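Local atomic coordinates of putative oxidoreductase (Jannaschia sp., PDB entry 3C24), a protein that is a putative oxidoreductase that probably binds a nicotinamide dinucleotide cofactor in its N-terminal Rossmann-type domain. Residues H37-E42 with P57-D62; G63-A68 with V88-P93; R29-S34 with E170-P175. One frame throughout, in Å; residues are numbered along the deposited sequence.

Contacts 1 and 2 lie in the outer part of a Rossmann-type domain, and contact 3 joins helix 22-33 of that domain to the end of helix 160-172. Contacts 1 and 2 follow one another along the chain, with centres about 13 Å apart, and are joined by a salt bridge from Asp-62 OD2 to Arg-90 NH2 (3.1 Å) and by Ile-41 CD1 packing on Trp-64 CD2 (3.6 Å). Contact 3 brackets both in sequence. Its centre is about 16 Å from that of contact 1, which it meets where Ile-31 CG2 touches Leu-38 CB (3.9 Å). Contacts 2 and 3 do not touch, their nearest atoms being about 11 Å apart.

Contact 1: residues H37-E42 with P57-D62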
# COMPACT_ATOMS: atom_id res chain seq x y z
N HIS A 37 37.59 -0.89 3.47
CA HIS A 37 38.38 0.35 3.50
C HIS A 37 37.75 1.37 2.62
O HIS A 37 37.56 1.16 1.46
CB HIS A 37 39.84 0.14 3.08
CG HIS A 37 40.52 -0.95 3.84
ND1 HIS A 37 40.65 -0.92 5.20
CD2 HIS A 37 41.03 -2.14 3.43
CE1 HIS A 37 41.24 -2.03 5.61
NE2 HIS A 37 41.48 -2.78 4.55
N LEU A 38 37.43 2.51 3.20
CA LEU A 38 36.73 3.56 2.47
C LEU A 38 37.60 4.62 1.86
O LEU A 38 38.56 5.09 2.45
CB LEU A 38 35.77 4.29 3.45
CG LEU A 38 35.05 5.55 2.93
CD1 LEU A 38 34.02 5.25 1.85
CD2 LEU A 38 34.37 6.30 4.09
N ALA A 39 37.22 5.01 0.66
CA ALA A 39 37.74 6.23 0.00
C ALA A 39 36.54 7.08 -0.39
O ALA A 39 35.88 6.79 -1.37
CB ALA A 39 38.61 5.94 -1.22
N ALA A 40 36.28 8.13 0.42
CA ALA A 40 35.12 9.01 0.22
C ALA A 40 35.49 10.11 -0.71
O ALA A 40 36.25 11.02 -0.34
CB ALA A 40 34.60 9.59 1.54
N ILE A 41 34.91 10.04 -1.91
CA ILE A 41 35.19 11.02 -2.98
C ILE A 41 34.05 12.02 -3.08
O ILE A 41 32.91 11.71 -3.43
CB ILE A 41 35.44 10.33 -4.37
CG1 ILE A 41 36.30 9.05 -4.20
CG2 ILE A 41 35.99 11.38 -5.43
CD1 ILE A 41 37.65 9.28 -3.58
N GLU A 42 34.39 13.27 -2.79
CA GLU A 42 33.39 14.34 -2.76
C GLU A 42 34.03 15.67 -2.99
O GLU A 42 34.89 16.06 -2.24
CB GLU A 42 32.72 14.40 -1.39
CG GLU A 42 31.65 15.48 -1.27
CD GLU A 42 30.59 15.32 -2.32
OE1 GLU A 42 29.80 14.35 -2.24
OE2 GLU A 42 30.53 16.16 -3.25
N PRO A 57 36.81 10.73 6.92
CA PRO A 57 37.87 11.47 6.23
C PRO A 57 37.57 11.68 4.77
O PRO A 57 36.91 10.86 4.13
CB PRO A 57 39.10 10.58 6.38
CG PRO A 57 38.69 9.35 6.99
CD PRO A 57 37.28 9.44 7.45
N LEU A 58 38.03 12.82 4.26
CA LEU A 58 37.90 13.15 2.83
C LEU A 58 39.09 12.61 2.06
O LEU A 58 40.21 12.67 2.53
CB LEU A 58 37.77 14.63 2.57
CG LEU A 58 36.29 14.99 2.41
CD1 LEU A 58 35.72 14.16 1.23
CD2 LEU A 58 35.56 14.77 3.72
N THR A 59 38.82 12.02 0.90
CA THR A 59 39.90 11.45 0.10
C THR A 59 40.17 12.29 -1.12
O THR A 59 39.44 12.19 -2.10
CB THR A 59 39.68 9.98 -0.29
OG1 THR A 59 40.00 9.11 0.81
CG2 THR A 59 40.63 9.63 -1.46
N ASP A 60 41.24 13.10 -1.05
CA ASP A 60 41.62 14.02 -2.14
C ASP A 60 42.69 13.56 -3.09
O ASP A 60 43.43 12.63 -2.84
CB ASP A 60 42.09 15.33 -1.58
CG ASP A 60 41.05 15.94 -0.69
OD1 ASP A 60 39.88 15.45 -0.78
OD2 ASP A 60 41.42 16.84 0.09
N GLY A 61 42.75 14.30 -4.18
CA GLY A 61 43.65 13.95 -5.28
C GLY A 61 43.06 12.75 -6.01
O GLY A 61 41.86 12.44 -5.88
N ASP A 62 43.93 12.05 -6.73
CA ASP A 62 43.51 10.93 -7.58
C ASP A 62 44.19 9.65 -7.25
O ASP A 62 43.98 8.65 -7.94
CB ASP A 62 43.82 11.23 -9.05
CG ASP A 62 43.03 12.40 -9.60
OD1 ASP A 62 41.94 12.71 -9.06
OD2 ASP A 62 43.50 13.02 -10.59
O HOH W 1 37.90 8.87 2.59
O HOH W 2 37.30 13.76 -2.66
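Ala-40 and Thr-59 bring the two backbones together: Thr-59 N donates to Ala-40 O at 3.0 Å, and on either side of this one direct bond a water replaces the next. One water accepts from Ala-40 N and donates to Pro-57 O (2.7 Å), and also bonds Thr-59 OG1; a second accepts from Glu-42 N and donates to Thr-59 O. The order of donors and acceptors recalls a parallel pair, though the chains diverge and 57-62 is no regular strand; Ala-40 N, Ala-40 O and Glu-42 N all find partners this way.

Thr-59 points its side chain at the strand. Its OG1, anti to the carbonyl carbon (chi1 -79°), lies by Ala-39 CA and bonds the first water, while CG2 meets Ile-41 CD1 at 3.7 Å, the two side chains crossing obliquely. A threonine thus suits both the wet and the greasy part of the seam. Leu-58 reaches in with CD1, 3.6 Å from Ala-40 O and 4.0 Å from Glu-42 CB. Small alanines let the loop come close: Ala-40 CB is only 3.7 Å from Pro-57 O.

An acid just past the second strand commonly binds the adenosine ribose in NAD-dependent Rossmann enzymes, and Glu-42 may stand in that place; here its carboxylate bonds Gly-20 N and Ala-44 N.

Strand 37-41 pairs on its other edge with strand 13-17. Helix 45-53 covers Ala-40 and Leu-58 through Leu-51, and helix 22-33 packs against Leu-38.

Contact 2: residues G63-A68 with V88-P93; sequences GWIDEA and VPRVRP
Two connections of the Rossmann-type domain meet here, Ile-65 to Ala-68 leading into strand 70-73 and Arg-90 to Arg-92 into strand 96-99. Arg-92 reaches across with a bent chain (chi3 -63°), and its NH2 donates to Ala-68 O at 3.0 Å, almost straight at 167°. The oxygen lies in the guanidinium plane, yet the donor stands above the carbonyl plane, away from the lone pairs. Asp-66 O sits over a face of the same guanidinium, 3.0 Å from Arg-92 CZ, probably favourable electrostatically though not a hydrogen bond. A leucine at Arg-92 would probably leave Ala-68 O without this N-H donor and Asp-66 O without the positive group beside it.

One water ties Arg-92 N to Ile-65 O, donating to the latter at 2.6 Å; another joins Asp-66 OD1 to Arg-90 O. Ile-65 CG2 comes close to Arg-90 O (3.4 Å) and makes an apolar contact with Val-91 CG1 (4.5 Å). Ile-65 CD1 lies over the centre of the Arg-90 guanidinium, 3.6 Å from Arg-90 CZ; Arg-90 NH2 forms a salt bridge with Asp-62. A glycerol lies near Arg-92. The loops enter neighbouring parallel strands, linked through helix 77-87 by a beta-alpha-beta crossover, as in a Rossmann-type fold.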
# COMPACT_ATOMS: atom_id res chain seq x y z
N GLY A 63 45.01 9.65 -6.23
CA GLY A 63 45.73 8.43 -5.86
C GLY A 63 44.82 7.27 -5.52
O GLY A 63 45.20 6.10 -5.58
N TRP A 64 43.61 7.62 -5.14
CA TRP A 64 42.64 6.60 -4.72
C TRP A 64 42.28 5.64 -5.82
O TRP A 64 42.02 4.45 -5.60
CB TRP A 64 41.36 7.25 -4.22
CG TRP A 64 40.66 8.08 -5.21
CD1 TRP A 64 40.80 9.40 -5.40
CD2 TRP A 64 39.64 7.64 -6.11
NE1 TRP A 64 39.97 9.82 -6.38
CE2 TRP A 64 39.23 8.76 -6.83
CE3 TRP A 64 39.05 6.41 -6.38
CZ2 TRP A 64 38.25 8.70 -7.80
CZ3 TRP A 64 38.08 6.35 -7.35
CH2 TRP A 64 37.68 7.47 -8.04
N ILE A 65 42.28 6.19 -7.02
CA ILE A 65 41.90 5.40 -8.19
C ILE A 65 42.70 4.09 -8.28
O ILE A 65 42.14 3.03 -8.54
CB ILE A 65 42.02 6.23 -9.49
CG1 ILE A 65 41.00 7.38 -9.47
CG2 ILE A 65 41.80 5.37 -10.69
CD1 ILE A 65 41.12 8.35 -10.62
N ASP A 66 43.99 4.16 -7.95
CA ASP A 66 44.89 2.99 -8.03
C ASP A 66 44.78 2.07 -6.87
O ASP A 66 45.40 1.01 -6.85
CB ASP A 66 46.37 3.40 -8.06
CG ASP A 66 46.83 3.83 -9.42
OD1 ASP A 66 45.98 4.00 -10.32
OD2 ASP A 66 48.06 4.00 -9.57
N GLU A 67 43.97 2.45 -5.91
CA GLU A 67 43.81 1.62 -4.70
C GLU A 67 42.44 0.96 -4.66
O GLU A 67 42.25 -0.03 -3.99
CB GLU A 67 43.99 2.49 -3.45
CG GLU A 67 45.43 3.04 -3.29
CD GLU A 67 45.56 4.17 -2.27
OE1 GLU A 67 44.62 4.99 -2.14
OE2 GLU A 67 46.63 4.27 -1.61
N ALA A 68 41.54 1.48 -5.46
CA ALA A 68 40.12 1.05 -5.42
C ALA A 68 39.84 -0.28 -6.06
O ALA A 68 40.07 -0.47 -7.26
CB ALA A 68 39.21 2.13 -6.06
N VAL A 88 35.39 5.38 -15.76
CA VAL A 88 35.62 4.02 -16.27
C VAL A 88 36.97 3.84 -16.98
O VAL A 88 37.64 2.83 -16.77
CB VAL A 88 34.41 3.48 -17.11
CG1 VAL A 88 34.77 2.21 -17.97
CG2 VAL A 88 33.23 3.20 -16.19
N PRO A 89 37.37 4.78 -17.86
CA PRO A 89 38.67 4.55 -18.53
C PRO A 89 39.90 4.69 -17.65
O PRO A 89 41.03 4.31 -18.07
CB PRO A 89 38.71 5.65 -19.59
CG PRO A 89 37.29 6.06 -19.80
CD PRO A 89 36.59 5.86 -18.50
N ARG A 90 39.68 5.20 -16.44
CA ARG A 90 40.79 5.50 -15.51
C ARG A 90 41.11 4.42 -14.49
O ARG A 90 42.18 4.40 -13.90
CB ARG A 90 40.52 6.83 -14.76
CG ARG A 90 40.24 8.04 -15.65
CD ARG A 90 39.98 9.32 -14.78
NE ARG A 90 41.22 9.75 -14.12
CZ ARG A 90 41.31 10.76 -13.25
NH1 ARG A 90 40.24 11.45 -12.92
NH2 ARG A 90 42.48 11.07 -12.73
N VAL A 91 40.14 3.53 -14.26
CA VAL A 91 40.32 2.50 -13.23
C VAL A 91 41.21 1.34 -13.70
O VAL A 91 41.37 1.13 -14.89
CB VAL A 91 38.97 1.98 -12.70
CG1 VAL A 91 38.16 3.16 -12.06
CG2 VAL A 91 38.16 1.25 -13.83
N ARG A 92 41.79 0.61 -12.75
CA ARG A 92 42.64 -0.53 -13.09
C ARG A 92 41.78 -1.67 -13.64
O ARG A 92 40.57 -1.80 -13.30
CB ARG A 92 43.40 -1.04 -11.86
CG ARG A 92 44.38 -0.04 -11.25
CD ARG A 92 44.85 -0.63 -9.89
NE ARG A 92 43.76 -0.78 -8.90
CZ ARG A 92 43.89 -1.39 -7.73
NH1 ARG A 92 45.04 -1.95 -7.39
NH2 ARG A 92 42.87 -1.48 -6.90
N PRO A 93 42.35 -2.50 -14.52
CA PRO A 93 41.59 -3.64 -14.99
C PRO A 93 41.06 -4.41 -13.78
O PRO A 93 41.75 -4.53 -12.77
CB PRO A 93 42.66 -4.48 -15.71
CG PRO A 93 43.61 -3.42 -16.27
CD PRO A 93 43.69 -2.40 -15.16
O HOH W 3 41.21 1.05 -9.94
O HOH W 4 44.33 3.11 -12.29

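Contact 3: residues R29-S34 with E170-P175; sequences RKIHDS and ETMWSP
Lys-30 grips Ser-174 twice, its NZ donating to Ser-174 O at 2.8 Å and to Ser-174 OG at 3.0 Å. The carbonyl is approached from above its plane (45° out of it), and Gly-144 O takes a further bond from the same ammonium. Here the helix of the first beta-alpha-beta crossover in the Rossmann-type domain, 22-33, meets the C-terminal end of helix 160-172 and the turn that leads to the cis peptide before Pro-175.

A lysine suits this place because its long stem can lie along the carbonyls at the end of helix 160-172 before its charge reaches the turn. Lys-30 CB is 3.4 Å from Thr-171 O and CG 3.3 Å from Met-172 O; the bend at chi2 (-77°) then carries CD and CE on toward the serine. The positive charge beside a helix C-terminus would probably be favoured by the helix dipole. Ser-174 suits its place, since a short hydroxyl held between its backbone N and carbonyl carbon (chi1 66°) presents OG to the same NZ that reaches the carbonyl oxygen.

Farther out the contact is apolar. Ile-31 CD1 touches both Thr-171 CG2 (3.7 Å) and Met-172 CG (3.8 Å); Ile-31 crosses the threonine at about a right angle but lies alongside the selenomethionine, which also packs on Ile-27. Thr-171 can offer its methyl because its OG1 is turned back to Asp-167 O. Ile-31 O accepts from both Ser-34 N and Ser-34 OG, the hydroxyl on a lone pair at 2.8 Å, and Ser-34 CB rests 3.5 Å from Thr-171 CG2.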
# COMPACT_ATOMS: atom_id res chain seq x y z
N ARG A 29 28.74 6.16 5.37
CA ARG A 29 28.81 5.85 6.81
C ARG A 29 28.82 4.33 7.00
O ARG A 29 29.60 3.79 7.78
CB ARG A 29 27.67 6.48 7.61
CG ARG A 29 27.53 5.91 9.02
CD ARG A 29 26.42 6.65 9.78
NE ARG A 29 26.99 7.71 10.57
CZ ARG A 29 26.40 8.86 10.87
NH1 ARG A 29 25.19 9.13 10.42
NH2 ARG A 29 27.05 9.75 11.60
N LYS A 30 27.98 3.63 6.25
CA LYS A 30 27.94 2.17 6.37
C LYS A 30 29.28 1.55 6.04
O LYS A 30 29.76 0.64 6.74
CB LYS A 30 26.87 1.55 5.45
CG LYS A 30 25.42 1.87 5.80
CD LYS A 30 24.93 1.06 6.95
CE LYS A 30 23.41 1.26 7.23
NZ LYS A 30 22.83 0.36 8.29
N ILE A 31 29.91 2.02 4.96
CA ILE A 31 31.22 1.48 4.57
C ILE A 31 32.27 1.86 5.60
O ILE A 31 33.09 1.02 6.03
CB ILE A 31 31.65 1.95 3.16
CG1 ILE A 31 30.71 1.33 2.12
CG2 ILE A 31 33.09 1.58 2.80
CD1 ILE A 31 30.64 -0.25 2.09
N HIS A 32 32.23 3.11 6.04
CA HIS A 32 33.18 3.56 7.07
C HIS A 32 33.16 2.68 8.30
O HIS A 32 34.21 2.36 8.88
CB HIS A 32 32.79 4.97 7.50
CG HIS A 32 33.82 5.63 8.36
ND1 HIS A 32 33.51 6.24 9.55
CD2 HIS A 32 35.15 5.78 8.18
CE1 HIS A 32 34.62 6.74 10.07
NE2 HIS A 32 35.63 6.47 9.27
N ASP A 33 31.96 2.31 8.71
CA ASP A 33 31.78 1.53 9.94
C ASP A 33 32.06 0.06 9.73
O ASP A 33 32.17 -0.70 10.71
CB ASP A 33 30.37 1.66 10.49
CG ASP A 33 30.08 3.04 11.02
OD1 ASP A 33 31.03 3.82 11.21
OD2 ASP A 33 28.90 3.32 11.29
N SER A 34 32.17 -0.34 8.48
CA SER A 34 32.43 -1.76 8.15
C SER A 34 33.92 -2.08 8.13
O SER A 34 34.77 -1.20 8.37
CB SER A 34 31.87 -2.14 6.78
OG SER A 34 32.73 -1.72 5.73
N GLU A 170 25.25 -5.37 0.44
CA GLU A 170 24.70 -5.84 1.73
C GLU A 170 25.22 -4.99 2.90
O GLU A 170 24.53 -4.77 3.94
CB GLU A 170 25.01 -7.30 1.94
CG GLU A 170 24.17 -8.22 1.10
CD GLU A 170 24.71 -9.64 1.03
OE1 GLU A 170 25.67 -9.94 1.77
OE2 GLU A 170 24.20 -10.44 0.23
N THR A 171 26.41 -4.45 2.71
CA THR A 171 27.04 -3.58 3.70
C THR A 171 26.40 -2.19 3.61
O THR A 171 26.02 -1.59 4.62
CB THR A 171 28.54 -3.44 3.48
OG1 THR A 171 29.12 -4.73 3.40
CG2 THR A 171 29.19 -2.54 4.56
N MSE A 172 26.25 -1.68 2.38
CA MSE A 172 25.69 -0.34 2.18
C MSE A 172 24.25 -0.17 2.61
O MSE A 172 23.83 0.93 3.07
CB MSE A 172 25.85 0.11 0.72
CG MSE A 172 27.26 0.24 0.32
SE MSE A 172 27.35 1.00 -1.52
CE MSE A 172 26.42 -0.32 -2.46
N TRP A 173 23.51 -1.27 2.50
CA TRP A 173 22.06 -1.24 2.70
C TRP A 173 21.57 -2.09 3.84
O TRP A 173 20.38 -2.41 3.93
CB TRP A 173 21.35 -1.65 1.40
CG TRP A 173 21.57 -0.66 0.28
CD1 TRP A 173 21.59 0.66 0.39
CD2 TRP A 173 21.71 -0.96 -1.13
NE1 TRP A 173 21.78 1.25 -0.83
CE2 TRP A 173 21.85 0.27 -1.79
CE3 TRP A 173 21.74 -2.14 -1.88
CZ2 TRP A 173 22.03 0.37 -3.16
CZ3 TRP A 173 21.91 -2.04 -3.27
CH2 TRP A 173 22.06 -0.78 -3.89
N SER A 174 22.51 -2.42 4.74
CA SER A 174 22.20 -3.24 5.94
C SER A 174 21.14 -2.55 6.80
O SER A 174 21.15 -1.35 6.91
CB SER A 174 23.43 -3.52 6.80
OG SER A 174 23.92 -2.33 7.36
N PRO A 175 20.29 -3.34 7.47
CA PRO A 175 20.33 -4.79 7.48
C PRO A 175 19.57 -5.40 6.33
O PRO A 175 18.45 -5.01 6.04
CB PRO A 175 19.70 -5.16 8.84
CG PRO A 175 18.82 -4.02 9.14
CD PRO A 175 19.51 -2.81 8.61